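Local coordinates for reducing end xylose-releasing exo-oligoxylanase (PDB 1WU4), which hydrolyses xylooligosaccharides of three or more units, releasing xylose from the reducing end with inversion of anomeric configuration, at residues 47-51 with 357-361; 65-69 with 110-116; 72-76 with 88-92; 106-110 with 164-168; 124-128 with 185-189. The protein carries 1 engineered substitution. One frame throughout, in Å; residues are numbered along the deposited sequence.

Contact 1 of 5, residues 47-51 with 357-361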
# COMPACT_ATOMS: atom_id res chain seq x y z
N LYS A 47 -11.19 -12.83 8.67
CA LYS A 47 -11.26 -13.29 7.25
C LYS A 47 -11.76 -12.16 6.36
O LYS A 47 -12.83 -11.60 6.60
CB LYS A 47 -12.19 -14.49 7.13
CG LYS A 47 -12.34 -15.00 5.70
CD LYS A 47 -13.61 -15.80 5.53
CE LYS A 47 -13.77 -16.29 4.11
NZ LYS A 47 -15.06 -17.00 3.90
N ILE A 48 -11.00 -11.84 5.32
CA ILE A 48 -11.38 -10.77 4.41
C ILE A 48 -11.44 -11.19 2.94
O ILE A 48 -11.89 -10.43 2.09
CB ILE A 48 -10.40 -9.58 4.53
CG1 ILE A 48 -8.98 -10.04 4.20
CG2 ILE A 48 -10.46 -9.02 5.95
CD1 ILE A 48 -7.94 -8.94 4.27
N TYR A 49 -10.99 -12.41 2.64
CA TYR A 49 -10.99 -12.93 1.28
C TYR A 49 -12.14 -13.91 1.09
O TYR A 49 -12.31 -14.84 1.88
CB TYR A 49 -9.66 -13.61 0.97
CG TYR A 49 -9.65 -14.45 -0.29
CD1 TYR A 49 -9.79 -13.85 -1.55
CD2 TYR A 49 -9.52 -15.83 -0.23
CE1 TYR A 49 -9.79 -14.62 -2.71
CE2 TYR A 49 -9.52 -16.61 -1.38
CZ TYR A 49 -9.66 -16.00 -2.62
OH TYR A 49 -9.65 -16.77 -3.76
N TYR A 50 -12.92 -13.71 0.03
CA TYR A 50 -14.06 -14.57 -0.28
C TYR A 50 -13.96 -15.17 -1.67
O TYR A 50 -13.71 -14.47 -2.65
CB TYR A 50 -15.35 -13.77 -0.14
CG TYR A 50 -15.61 -13.31 1.27
CD1 TYR A 50 -16.32 -14.10 2.17
CD2 TYR A 50 -15.11 -12.09 1.72
CE1 TYR A 50 -16.52 -13.69 3.48
CE2 TYR A 50 -15.30 -11.68 3.03
CZ TYR A 50 -16.01 -12.48 3.91
OH TYR A 50 -16.19 -12.08 5.21
N GLU A 51 -14.15 -16.49 -1.75
CA GLU A 51 -14.07 -17.19 -3.01
C GLU A 51 -15.46 -17.35 -3.62
O GLU A 51 -16.43 -17.66 -2.93
CB GLU A 51 -13.43 -18.57 -2.79
CG GLU A 51 -12.40 -18.94 -3.82
CD GLU A 51 -11.37 -19.92 -3.28
OE1 GLU A 51 -11.77 -21.04 -2.88
OE2 GLU A 51 -10.17 -19.57 -3.26
N ARG A 357 -15.27 -4.56 11.17
CA ARG A 357 -14.32 -3.59 10.61
C ARG A 357 -12.86 -4.03 10.65
O ARG A 357 -11.96 -3.20 10.75
CB ARG A 357 -14.49 -2.24 11.31
CG ARG A 357 -15.71 -1.48 10.82
CD ARG A 357 -16.05 -0.30 11.70
NE ARG A 357 -17.06 0.56 11.08
CZ ARG A 357 -18.25 0.15 10.65
NH1 ARG A 357 -19.10 1.01 10.10
NH2 ARG A 357 -18.60 -1.13 10.77
N ARG A 358 -12.64 -5.33 10.55
CA ARG A 358 -11.31 -5.91 10.57
C ARG A 358 -10.49 -5.65 9.30
O ARG A 358 -9.27 -5.63 9.33
CB ARG A 358 -11.41 -7.42 10.80
CG ARG A 358 -12.30 -8.13 9.78
CD ARG A 358 -12.41 -9.62 10.07
NE ARG A 358 -13.21 -10.32 9.08
CZ ARG A 358 -14.53 -10.19 8.93
NH1 ARG A 358 -15.21 -9.38 9.72
NH2 ARG A 358 -15.16 -10.88 7.99
N TYR A 359 -11.19 -5.43 8.19
CA TYR A 359 -10.57 -5.21 6.88
C TYR A 359 -9.30 -4.36 6.76
O TYR A 359 -8.22 -4.89 6.46
CB TYR A 359 -11.62 -4.67 5.90
CG TYR A 359 -11.05 -4.13 4.60
CD1 TYR A 359 -10.49 -4.98 3.65
CD2 TYR A 359 -11.06 -2.76 4.34
CE1 TYR A 359 -9.95 -4.47 2.46
CE2 TYR A 359 -10.52 -2.25 3.17
CZ TYR A 359 -9.97 -3.10 2.23
OH TYR A 359 -9.43 -2.58 1.08
N TYR A 360 -9.41 -3.05 6.95
CA TYR A 360 -8.26 -2.16 6.79
C TYR A 360 -7.10 -2.48 7.71
O TYR A 360 -5.95 -2.59 7.27
CB TYR A 360 -8.69 -0.70 6.96
CG TYR A 360 -7.62 0.31 6.59
CD1 TYR A 360 -7.09 0.36 5.30
CD2 TYR A 360 -7.16 1.23 7.53
CE1 TYR A 360 -6.12 1.31 4.95
CE2 TYR A 360 -6.20 2.18 7.19
CZ TYR A 360 -5.68 2.21 5.91
OH TYR A 360 -4.73 3.16 5.58
N ASP A 361 -7.39 -2.64 8.99
CA ASP A 361 -6.36 -2.95 9.97
C ASP A 361 -5.61 -4.21 9.62
O ASP A 361 -4.38 -4.26 9.68
CB ASP A 361 -6.99 -3.13 11.35
CG ASP A 361 -7.71 -1.90 11.82
OD1 ASP A 361 -7.11 -1.11 12.58
OD2 ASP A 361 -8.87 -1.71 11.40

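Contact 2 of 5, residues 65-69 with 110-116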
# COMPACT_ATOMS: atom_id res chain seq x y z
N LEU A 65 -19.09 -2.85 3.50
CA LEU A 65 -19.83 -3.82 2.70
C LEU A 65 -19.65 -3.63 1.20
O LEU A 65 -20.62 -3.69 0.43
CB LEU A 65 -21.32 -3.79 3.06
CG LEU A 65 -21.66 -4.17 4.50
CD1 LEU A 65 -23.16 -4.13 4.70
CD2 LEU A 65 -21.12 -5.56 4.81
N ASP A 66 -18.42 -3.37 0.78
CA ASP A 66 -18.13 -3.20 -0.64
C ASP A 66 -16.75 -3.76 -0.96
O ASP A 66 -16.01 -4.19 -0.07
CB ASP A 66 -18.24 -1.72 -1.04
CG ASP A 66 -17.17 -0.85 -0.42
OD1 ASP A 66 -16.44 -1.31 0.49
OD2 ASP A 66 -17.05 0.33 -0.83
N VAL A 67 -16.43 -3.80 -2.25
CA VAL A 67 -15.15 -4.31 -2.73
C VAL A 67 -14.43 -3.11 -3.33
O VAL A 67 -14.94 -2.45 -4.23
CB VAL A 67 -15.37 -5.39 -3.81
CG1 VAL A 67 -14.03 -5.90 -4.31
CG2 VAL A 67 -16.19 -6.54 -3.23
N ARG A 68 -13.23 -2.83 -2.82
CA ARG A 68 -12.47 -1.68 -3.30
C ARG A 68 -11.19 -2.06 -4.02
O ARG A 68 -10.59 -3.10 -3.73
CB ARG A 68 -12.16 -0.77 -2.11
CG ARG A 68 -13.42 -0.38 -1.37
CD ARG A 68 -13.19 0.59 -0.23
NE ARG A 68 -14.48 1.04 0.30
CZ ARG A 68 -14.65 2.06 1.12
NH1 ARG A 68 -13.60 2.76 1.54
NH2 ARG A 68 -15.87 2.39 1.52
N THR A 69 -10.77 -1.23 -4.97
CA THR A 69 -9.55 -1.52 -5.71
C THR A 69 -8.36 -1.55 -4.76
O THR A 69 -7.39 -2.26 -5.01
CB THR A 69 -9.31 -0.51 -6.86
OG1 THR A 69 -9.42 0.83 -6.37
CG2 THR A 69 -10.34 -0.73 -7.96
N PHE A 110 -9.85 1.49 -13.04
CA PHE A 110 -10.74 0.59 -12.32
C PHE A 110 -11.65 1.31 -11.33
O PHE A 110 -11.19 2.12 -10.52
CB PHE A 110 -9.89 -0.45 -11.57
CG PHE A 110 -9.05 -1.31 -12.47
CD1 PHE A 110 -9.51 -2.56 -12.88
CD2 PHE A 110 -7.82 -0.86 -12.95
CE1 PHE A 110 -8.75 -3.35 -13.75
CE2 PHE A 110 -7.06 -1.64 -13.82
CZ PHE A 110 -7.53 -2.88 -14.22
N ALA A 111 -12.95 1.03 -11.41
CA ALA A 111 -13.92 1.66 -10.50
C ALA A 111 -13.45 1.35 -9.09
O ALA A 111 -13.24 0.19 -8.73
CB ALA A 111 -15.31 1.07 -10.75
N TRP A 112 -13.29 2.39 -8.27
CA TRP A 112 -12.76 2.20 -6.92
C TRP A 112 -13.59 1.38 -5.94
O TRP A 112 -13.03 0.71 -5.07
CB TRP A 112 -12.42 3.56 -6.28
CG TRP A 112 -13.56 4.25 -5.62
CD1 TRP A 112 -14.50 5.04 -6.21
CD2 TRP A 112 -13.87 4.23 -4.22
NE1 TRP A 112 -15.39 5.51 -5.26
CE2 TRP A 112 -15.02 5.02 -4.03
CE3 TRP A 112 -13.29 3.60 -3.11
CZ2 TRP A 112 -15.61 5.22 -2.78
CZ3 TRP A 112 -13.87 3.79 -1.86
CH2 TRP A 112 -15.02 4.59 -1.70
N SER A 113 -14.91 1.43 -6.09
CA SER A 113 -15.80 0.70 -5.19
C SER A 113 -16.92 -0.01 -5.93
O SER A 113 -17.62 0.59 -6.75
CB SER A 113 -16.41 1.67 -4.17
OG SER A 113 -17.41 1.03 -3.40
N CYS A 114 -17.08 -1.30 -5.64
CA CYS A 114 -18.12 -2.12 -6.24
C CYS A 114 -18.87 -2.86 -5.15
O CYS A 114 -18.34 -3.07 -4.06
CB CYS A 114 -17.53 -3.15 -7.20
SG CYS A 114 -16.93 -2.51 -8.76
N GLN A 115 -20.10 -3.26 -5.44
CA GLN A 115 -20.88 -4.03 -4.49
C GLN A 115 -20.39 -5.47 -4.64
O GLN A 115 -19.75 -5.82 -5.63
CB GLN A 115 -22.37 -3.94 -4.82
CG GLN A 115 -23.00 -2.61 -4.48
CD GLN A 115 -22.86 -2.26 -3.01
OE1 GLN A 115 -21.77 -1.92 -2.53
NE2 GLN A 115 -23.96 -2.35 -2.27
N PRO A 116 -20.68 -6.32 -3.64
CA PRO A 116 -20.24 -7.71 -3.73
C PRO A 116 -20.72 -8.44 -4.98
O PRO A 116 -20.08 -9.40 -5.43
CB PRO A 116 -20.78 -8.32 -2.44
CG PRO A 116 -20.69 -7.18 -1.48
CD PRO A 116 -21.22 -6.02 -2.30
O HOH W 1 -23.25 -3.66 0.12
O HOH W 2 -9.00 2.27 -8.76
O HOH W 3 -10.01 1.73 -3.66

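Contact 3 of 5, residues 72-76 with 88-92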
# COMPACT_ATOMS: atom_id res chain seq x y z
N MET A 72 -8.53 -5.13 -3.46
CA MET A 72 -8.26 -6.10 -4.50
C MET A 72 -6.78 -6.07 -4.88
O MET A 72 -6.15 -7.12 -5.03
CB MET A 72 -9.14 -5.84 -5.72
CG MET A 72 -10.63 -6.02 -5.44
SD MET A 72 -11.05 -7.70 -4.91
CE MET A 72 -11.66 -8.39 -6.46
N SER A 73 -6.22 -4.87 -5.03
CA SER A 73 -4.81 -4.75 -5.39
C SER A 73 -3.94 -5.26 -4.23
O SER A 73 -2.91 -5.90 -4.46
CB SER A 73 -4.46 -3.30 -5.76
OG SER A 73 -4.59 -2.42 -4.66
N TYR A 74 -4.35 -4.99 -3.00
CA TYR A 74 -3.62 -5.48 -1.83
C TYR A 74 -3.65 -7.00 -1.86
O TYR A 74 -2.63 -7.66 -1.63
CB TYR A 74 -4.27 -5.02 -0.52
CG TYR A 74 -3.99 -3.60 -0.07
CD1 TYR A 74 -3.06 -2.79 -0.72
CD2 TYR A 74 -4.67 -3.08 1.03
CE1 TYR A 74 -2.81 -1.48 -0.26
CE2 TYR A 74 -4.43 -1.79 1.49
CZ TYR A 74 -3.51 -0.99 0.84
OH TYR A 74 -3.29 0.29 1.30
N GLY A 75 -4.84 -7.56 -2.10
CA GLY A 75 -5.01 -9.00 -2.14
C GLY A 75 -4.12 -9.67 -3.16
O GLY A 75 -3.55 -10.73 -2.91
N MET A 76 -4.01 -9.06 -4.34
CA MET A 76 -3.16 -9.60 -5.39
C MET A 76 -1.70 -9.54 -4.94
O MET A 76 -0.95 -10.49 -5.15
CB MET A 76 -3.38 -8.83 -6.69
CG MET A 76 -4.66 -9.24 -7.40
SD MET A 76 -5.18 -8.10 -8.69
CE MET A 76 -3.80 -8.22 -9.82
N PHE A 88 -4.57 -15.25 -6.55
CA PHE A 88 -4.23 -14.09 -7.35
C PHE A 88 -5.16 -13.97 -8.56
O PHE A 88 -5.76 -12.92 -8.80
CB PHE A 88 -2.79 -14.20 -7.85
CG PHE A 88 -2.29 -12.97 -8.57
CD1 PHE A 88 -1.50 -12.04 -7.90
CD2 PHE A 88 -2.61 -12.76 -9.90
CE1 PHE A 88 -1.03 -10.90 -8.57
CE2 PHE A 88 -2.14 -11.63 -10.57
CZ PHE A 88 -1.35 -10.70 -9.90
N ASP A 89 -5.28 -15.07 -9.31
CA ASP A 89 -6.11 -15.10 -10.50
C ASP A 89 -7.60 -14.89 -10.21
O ASP A 89 -8.30 -14.24 -10.99
CB ASP A 89 -5.90 -16.41 -11.26
CG ASP A 89 -4.56 -16.46 -11.97
OD1 ASP A 89 -4.18 -17.54 -12.48
OD2 ASP A 89 -3.87 -15.41 -12.02
N ARG A 90 -8.08 -15.45 -9.11
CA ARG A 90 -9.48 -15.28 -8.75
C ARG A 90 -9.79 -13.79 -8.52
O ARG A 90 -10.80 -13.28 -8.99
CB ARG A 90 -9.81 -16.08 -7.48
CG ARG A 90 -10.06 -17.57 -7.71
CD ARG A 90 -10.23 -18.29 -6.38
NE ARG A 90 -10.54 -19.71 -6.54
CZ ARG A 90 -11.75 -20.20 -6.79
NH1 ARG A 90 -12.79 -19.38 -6.91
NH2 ARG A 90 -11.93 -21.51 -6.90
N ILE A 91 -8.89 -13.11 -7.81
CA ILE A 91 -9.07 -11.69 -7.51
C ILE A 91 -8.92 -10.83 -8.76
O ILE A 91 -9.74 -9.94 -9.01
CB ILE A 91 -8.04 -11.23 -6.45
CG1 ILE A 91 -8.28 -11.95 -5.13
CG2 ILE A 91 -8.13 -9.72 -6.26
CD1 ILE A 91 -7.21 -11.70 -4.08
N TRP A 92 -7.88 -11.08 -9.54
CA TRP A 92 -7.64 -10.30 -10.76
C TRP A 92 -8.79 -10.50 -11.75
O TRP A 92 -9.20 -9.56 -12.42
CB TRP A 92 -6.30 -10.73 -11.38
CG TRP A 92 -5.95 -10.04 -12.66
CD1 TRP A 92 -5.51 -10.64 -13.81
CD2 TRP A 92 -5.95 -8.63 -12.93
NE1 TRP A 92 -5.25 -9.70 -14.77
CE2 TRP A 92 -5.51 -8.46 -14.26
CE3 TRP A 92 -6.29 -7.50 -12.17
CZ2 TRP A 92 -5.39 -7.19 -14.85
CZ3 TRP A 92 -6.17 -6.24 -12.77
CH2 TRP A 92 -5.72 -6.10 -14.10

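Contact 4 of 5, residues 106-110 with 164-168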
# COMPACT_ATOMS: atom_id res chain seq x y z
N HIS A 106 -13.10 7.89 -17.28
CA HIS A 106 -12.07 7.09 -16.63
C HIS A 106 -11.89 5.71 -17.25
O HIS A 106 -11.40 4.78 -16.61
CB HIS A 106 -12.37 6.97 -15.13
CG HIS A 106 -12.32 8.29 -14.41
ND1 HIS A 106 -13.40 8.81 -13.74
CD2 HIS A 106 -11.32 9.20 -14.28
CE1 HIS A 106 -13.08 9.99 -13.23
NE2 HIS A 106 -11.82 10.24 -13.55
N ALA A 107 -12.28 5.58 -18.52
CA ALA A 107 -12.11 4.31 -19.22
C ALA A 107 -10.62 3.99 -19.17
O ALA A 107 -9.78 4.86 -19.40
CB ALA A 107 -12.58 4.46 -20.67
N GLY A 108 -10.29 2.74 -18.86
CA GLY A 108 -8.89 2.36 -18.77
C GLY A 108 -8.44 2.22 -17.33
O GLY A 108 -7.37 1.67 -17.05
N TYR A 109 -9.25 2.74 -16.41
CA TYR A 109 -8.97 2.66 -14.98
C TYR A 109 -9.98 1.71 -14.34
O TYR A 109 -10.88 1.20 -15.02
CB TYR A 109 -9.06 4.04 -14.33
CG TYR A 109 -8.01 5.03 -14.79
CD1 TYR A 109 -6.66 4.68 -14.85
CD2 TYR A 109 -8.36 6.35 -15.09
CE1 TYR A 109 -5.68 5.62 -15.20
CE2 TYR A 109 -7.40 7.29 -15.44
CZ TYR A 109 -6.06 6.92 -15.49
OH TYR A 109 -5.11 7.87 -15.80
N PHE A 110 -9.85 1.49 -13.04
CA PHE A 110 -10.74 0.59 -12.32
C PHE A 110 -11.65 1.31 -11.33
O PHE A 110 -11.19 2.12 -10.52
CB PHE A 110 -9.89 -0.45 -11.57
CG PHE A 110 -9.05 -1.31 -12.47
CD1 PHE A 110 -9.51 -2.56 -12.88
CD2 PHE A 110 -7.82 -0.86 -12.95
CE1 PHE A 110 -8.75 -3.35 -13.75
CE2 PHE A 110 -7.06 -1.64 -13.82
CZ PHE A 110 -7.53 -2.88 -14.22
N THR A 164 -1.57 4.06 -19.41
CA THR A 164 -2.74 4.90 -19.20
C THR A 164 -2.50 5.89 -18.07
O THR A 164 -2.80 7.08 -18.20
CB THR A 164 -3.97 4.04 -18.85
OG1 THR A 164 -4.17 3.05 -19.88
CG2 THR A 164 -5.22 4.90 -18.74
N CYS A 165 -1.94 5.40 -16.97
CA CYS A 165 -1.66 6.25 -15.81
C CYS A 165 -0.80 7.47 -16.14
O CYS A 165 -0.97 8.52 -15.54
CB CYS A 165 -0.96 5.43 -14.72
SG CYS A 165 -1.99 4.16 -13.95
N VAL A 166 0.11 7.32 -17.10
CA VAL A 166 0.99 8.41 -17.47
C VAL A 166 0.52 9.24 -18.67
O VAL A 166 0.65 10.46 -18.67
CB VAL A 166 2.41 7.88 -17.80
CG1 VAL A 166 3.32 9.01 -18.26
CG2 VAL A 166 3.00 7.20 -16.58
N HIS A 167 -0.06 8.57 -19.66
CA HIS A 167 -0.48 9.23 -20.89
C HIS A 167 -1.95 9.55 -21.13
O HIS A 167 -2.28 10.19 -22.13
CB HIS A 167 0.05 8.42 -22.08
CG HIS A 167 1.54 8.34 -22.13
ND1 HIS A 167 2.31 9.32 -22.73
CD2 HIS A 167 2.41 7.44 -21.63
CE1 HIS A 167 3.59 9.02 -22.59
NE2 HIS A 167 3.67 7.88 -21.92
N ASN A 168 -2.83 9.11 -20.24
CA ASN A 168 -4.26 9.37 -20.43
C ASN A 168 -4.51 10.86 -20.65
O ASN A 168 -3.97 11.71 -19.93
CB ASN A 168 -5.06 8.88 -19.23
CG ASN A 168 -6.48 8.51 -19.60
OD1 ASN A 168 -7.37 8.49 -18.75
ND2 ASN A 168 -6.70 8.18 -20.87
O HOH W 4 -5.47 0.87 -18.82

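Contact 5 of 5, residues 124-128 with 185-189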
# COMPACT_ATOMS: atom_id res chain seq x y z
N GLY A 124 -15.30 6.39 -10.73
CA GLY A 124 -14.06 7.08 -10.43
C GLY A 124 -13.07 6.08 -9.85
O GLY A 124 -13.47 5.19 -9.10
N PRO A 125 -11.78 6.19 -10.18
CA PRO A 125 -10.74 5.28 -9.69
C PRO A 125 -9.99 5.82 -8.47
O PRO A 125 -10.14 6.97 -8.08
CB PRO A 125 -9.83 5.14 -10.89
CG PRO A 125 -9.81 6.56 -11.41
CD PRO A 125 -11.28 6.98 -11.32
N ALA A 126 -9.17 4.95 -7.88
CA ALA A 126 -8.35 5.30 -6.73
C ALA A 126 -6.92 4.92 -7.13
O ALA A 126 -6.58 3.74 -7.15
CB ALA A 126 -8.79 4.52 -5.50
N PRO A 127 -6.08 5.91 -7.45
CA PRO A 127 -4.69 5.69 -7.87
C PRO A 127 -3.85 4.70 -7.06
O PRO A 127 -3.00 4.01 -7.63
CB PRO A 127 -4.10 7.09 -7.87
CG PRO A 127 -5.26 7.92 -8.31
CD PRO A 127 -6.41 7.35 -7.50
N ASP A 128 -4.06 4.62 -5.75
CA ASP A 128 -3.26 3.68 -4.97
C ASP A 128 -3.60 2.23 -5.34
O ASP A 128 -2.79 1.33 -5.15
CB ASP A 128 -3.40 3.94 -3.46
CG ASP A 128 -4.81 3.80 -2.93
OD1 ASP A 128 -5.77 4.16 -3.64
OD2 ASP A 128 -4.96 3.35 -1.77
N ILE A 185 2.09 11.53 -7.99
CA ILE A 185 0.83 10.81 -8.14
C ILE A 185 -0.27 11.72 -7.57
O ILE A 185 -0.03 12.48 -6.62
CB ILE A 185 0.86 9.45 -7.38
CG1 ILE A 185 -0.39 8.63 -7.72
CG2 ILE A 185 0.97 9.68 -5.88
CD1 ILE A 185 -0.36 7.22 -7.15
N LYS A 186 -1.46 11.66 -8.15
CA LYS A 186 -2.58 12.48 -7.72
C LYS A 186 -3.54 11.71 -6.82
O LYS A 186 -3.52 10.48 -6.80
CB LYS A 186 -3.39 12.97 -8.92
CG LYS A 186 -2.62 13.67 -10.02
CD LYS A 186 -3.57 13.90 -11.19
CE LYS A 186 -2.92 14.56 -12.38
NZ LYS A 186 -3.91 14.66 -13.49
N PHE A 187 -4.38 12.43 -6.08
CA PHE A 187 -5.37 11.79 -5.23
C PHE A 187 -6.35 11.06 -6.16
O PHE A 187 -6.71 9.91 -5.91
CB PHE A 187 -6.11 12.82 -4.39
CG PHE A 187 -7.36 12.28 -3.75
CD1 PHE A 187 -7.31 11.16 -2.94
CD2 PHE A 187 -8.59 12.86 -4.03
CE1 PHE A 187 -8.47 10.61 -2.41
CE2 PHE A 187 -9.76 12.32 -3.51
CZ PHE A 187 -9.70 11.19 -2.70
N ILE A 188 -6.80 11.76 -7.20
CA ILE A 188 -7.67 11.18 -8.23
C ILE A 188 -7.29 11.90 -9.53
O ILE A 188 -6.71 12.99 -9.50
CB ILE A 188 -9.19 11.32 -7.93
CG1 ILE A 188 -9.57 12.78 -7.66
CG2 ILE A 188 -9.57 10.43 -6.76
CD1 ILE A 188 -11.06 12.96 -7.40
N PRO A 189 -7.59 11.29 -10.69
CA PRO A 189 -7.25 11.89 -11.98
C PRO A 189 -7.63 13.33 -12.28
O PRO A 189 -6.86 14.06 -12.90
CB PRO A 189 -7.89 10.92 -12.98
CG PRO A 189 -7.84 9.61 -12.26
CD PRO A 189 -8.27 10.00 -10.86

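Contact 1 of 5, residues 47-51 with 357-361
Arg-358 reaches across to the backbone of Lys-47 and holds one carbonyl oxygen with two nitrogens. Its NE and its NH2 each lie 2.8 Å from Lys-47 O; the two bonds are bent, and the acceptor sits close to the guanidinium plane. NH2 meets the oxygen in the carbonyl plane, whereas NE comes from above it. The side chain starts with CG between the backbone N and the carbonyl carbon (chi1 55°) and then runs extended to NE, which carries the flat group to the backbone of 47-51. NH1 is turned back to the carbonyl of Gly-355, and Tyr-50 OH stands 3.2 Å from Arg-358 NH2. An alanine here would remove both donors and would probably leave Lys-47 O without its mates and this end of the loop less firmly tied to the helix.

The apolar part is close and buried: Ile-48 CG2 lies 3.9 Å from Tyr-359 CA, at the first turn of helix 358-372. Lys-47, by contrast, is partly exposed, its CB directed away from the helix. Tyr-359 OH is hydrogen-bonded to Glu-70, the probable proton donor, which places the contact beside the probable catalytic centre of a family 8 (alpha/alpha)6 barrel.

Contact 2 of 5, residues 65-69 with 110-116
Val-67 and Cys-114 form the hydrogen-bonded pair of a short antiparallel sheet, with Val-67 N 2.7 Å from Cys-114 O and Cys-114 N 2.8 Å from Val-67 O. Arg-68 and Ser-113 are the adjoining non-hydrogen-bonded pair. Beyond them Thr-69 N, at the start of helix 69-81, donates to Trp-112 O over 3.0 Å.

Polar side chains gather on the face of Arg-68 and Ser-113. Ser-113 OG gives its proton to Asp-66 OD2 at 2.7 Å, coming from the anti side and out of the carboxylate plane. The syn lone pair of the same oxygen takes Arg-68 NE in a salt bridge of 2.9 Å, so two donors grip one atom. Ser-113 OG is also bonded to Asn-121.

Among the packing contacts, the extended Arg-68 chain runs alongside Trp-112, and the edge of the indole, at CZ3, lies over one guanidinium face, 3.5 Å from Arg-68 CZ; the planes are 71° apart. A leucine in place of Arg-68 has no guanidinium, and would probably leave Asp-66 without its charged mate and the indole edge at CZ3 without its flat partner. Thr-69 CG2 packs on Phe-110 CB at 3.6 Å.

A water lies 2.8 Å from both Thr-69 OG1 and Phe-110 O, but its bonds compete with others and the link is uncertain.

Arg-68 is the N-cap residue of helix 69-81; the arrangement is a two-stranded antiparallel sheet leading into the helix whose first turn carries Glu-70, the probable proton donor.

Contact 3 of 5, residues 72-76 with 88-92
Met-76 lies over the Phe-88 ring, the main meeting of two neighbouring antiparallel helices. Its CG stands 4.3 Å from the ring centroid, near the normal, in a CH-pi contact, while SD is farther out above the same face as a Met-aromatic partner. A bend at the last torsion (chi3 62°) turns the methyl into the angle between two aromatic groups, where Met-76 CE is 3.5 Å from Phe-88 CZ and equally far from Trp-92 CE3.

Ile-91 fills the next position along the interface. Its CG2 packs 3.7 Å from Met-76 CG as the two chains run alongside, each toward the other's helix, and it also reaches Met-72, whose CE lies 3.8 Å away. Ile-91 CD1 comes within 3.8 Å of Gly-75 C; a CB at Gly-75 would clash with that methyl.

Farther out, Trp-92 NE1 is bonded to Pro-151 O, which helps to fix the indole.

The axes of the two short segments approach to 9.2 Å at 162° between their directions. Helices 69-81 and 85-99 thus form an antiparallel helical hairpin, with Phe-133 and Ala-140 of helix 127-144 touching Met-76 and Phe-88 respectively, and strands 49-52 and 56-59 reaching Ile-91.

Contact 4 of 5, residues 106-110 with 164-168
Tyr-109 CG is anti to its carbonyl carbon (chi1 -66°), and Thr-164 has OG1 beside the backbone N (chi1 -55°), which leaves the methyl CG2 anti to N and facing the phenol. Thr-164 CG2 lies 3.6 Å from Tyr-109 CE1, the methyl lying alongside the ring. At the ring edge Cys-165 SG stands 5.5 Å from the ring centroid, a sulfur-aromatic contact made from the side and not over a face; Cys-165 CA also lies near the ring plane. The hydroxyl has its polar partner beyond both segments, bonding to the carbonyl of His-175.

The polar tie across this contact runs through water. One molecule donates to Gly-108 O at 2.7 Å and is 2.8 Å from Thr-164 OG1, which is also bonded to Lys-160 O one turn back in the helix.

Gly-108 belongs to a type II turn from His-106 to Tyr-109. A side chain there would jam against the preceding carbonyl oxygen and would sit tight against Thr-164 CG2.

Away from the annotated sites, the contact joins two parts of the fold by packing and one water bridge. It seats the loop that connects helix 85-99 with strand 113-114 against the C-terminal end of helix 154-167, whose Val-166 in turn meets helix 216-233.

Contact 5 of 5, residues 124-128 with 185-189
Pro-127 has the most surface buried here, its ring set against a run of backbone and side chains in 185-189. Pro-127 CD lies 3.0 Å from Phe-187 O, and Pro-127 CG is 3.4 Å from Lys-186 O, so two successive carbonyl oxygens lie close to CG. At the CB end of the ring Ile-185 CD1 comes to 3.8 Å from Pro-127 CB; with CG1 anti to the backbone N (chi1 -172°), the isoleucine methyl is delivered to that carbon.

Pro-125 and Pro-189 make the second meeting. Their rings approach through CG atoms 3.7 Å apart, a purely apolar touch. Beside it the methyl Ile-188 CG2 lies 3.7 Å from Pro-125 O, while the remainder of that side chain leads away from the contact.

The loop 185-189 is braced from within: Lys-186 NZ donates to Pro-189 O at 3.1 Å and also bonds to Pro-176 O, tying two parts of the loop region together. The CB of Phe-187 is directed away from 124-128, and its ring packs with Phe-193 and Tyr-244, its side chain about 5 Å from that of Asp-263, the probable proton acceptor.

Pro-127 is the first residue of helix 127-144, and Ala-126 before it is the N-cap. The contact therefore sets the start of this helix against the loop joining helix 154-167 to strand 193-194, with Ala-126 touching Thr-69 of helix 69-81.

In the fold
Contact 1 joins distant parts of the chain, and the other four lie between its segments in sequence. Contact 3 falls between the two segments of contact 2, whose strands flank helices 69-81 and 85-99. Contacts 4 and 5 interleave along the chain and are close in space, with centres about 10 Å apart and His-106 and Tyr-109 packing on Pro-125. Contacts 2 and 4 share Phe-110, which also meets Trp-92 of contact 3; contact 1 touches contact 3 through Tyr-49. Centres are farthest apart, about 28 Å, for contacts 1 and 4. Contacts 1, 2 and 5 lie near the probable catalytic residues, so loops and helix ends of the barrel are joined around the active site.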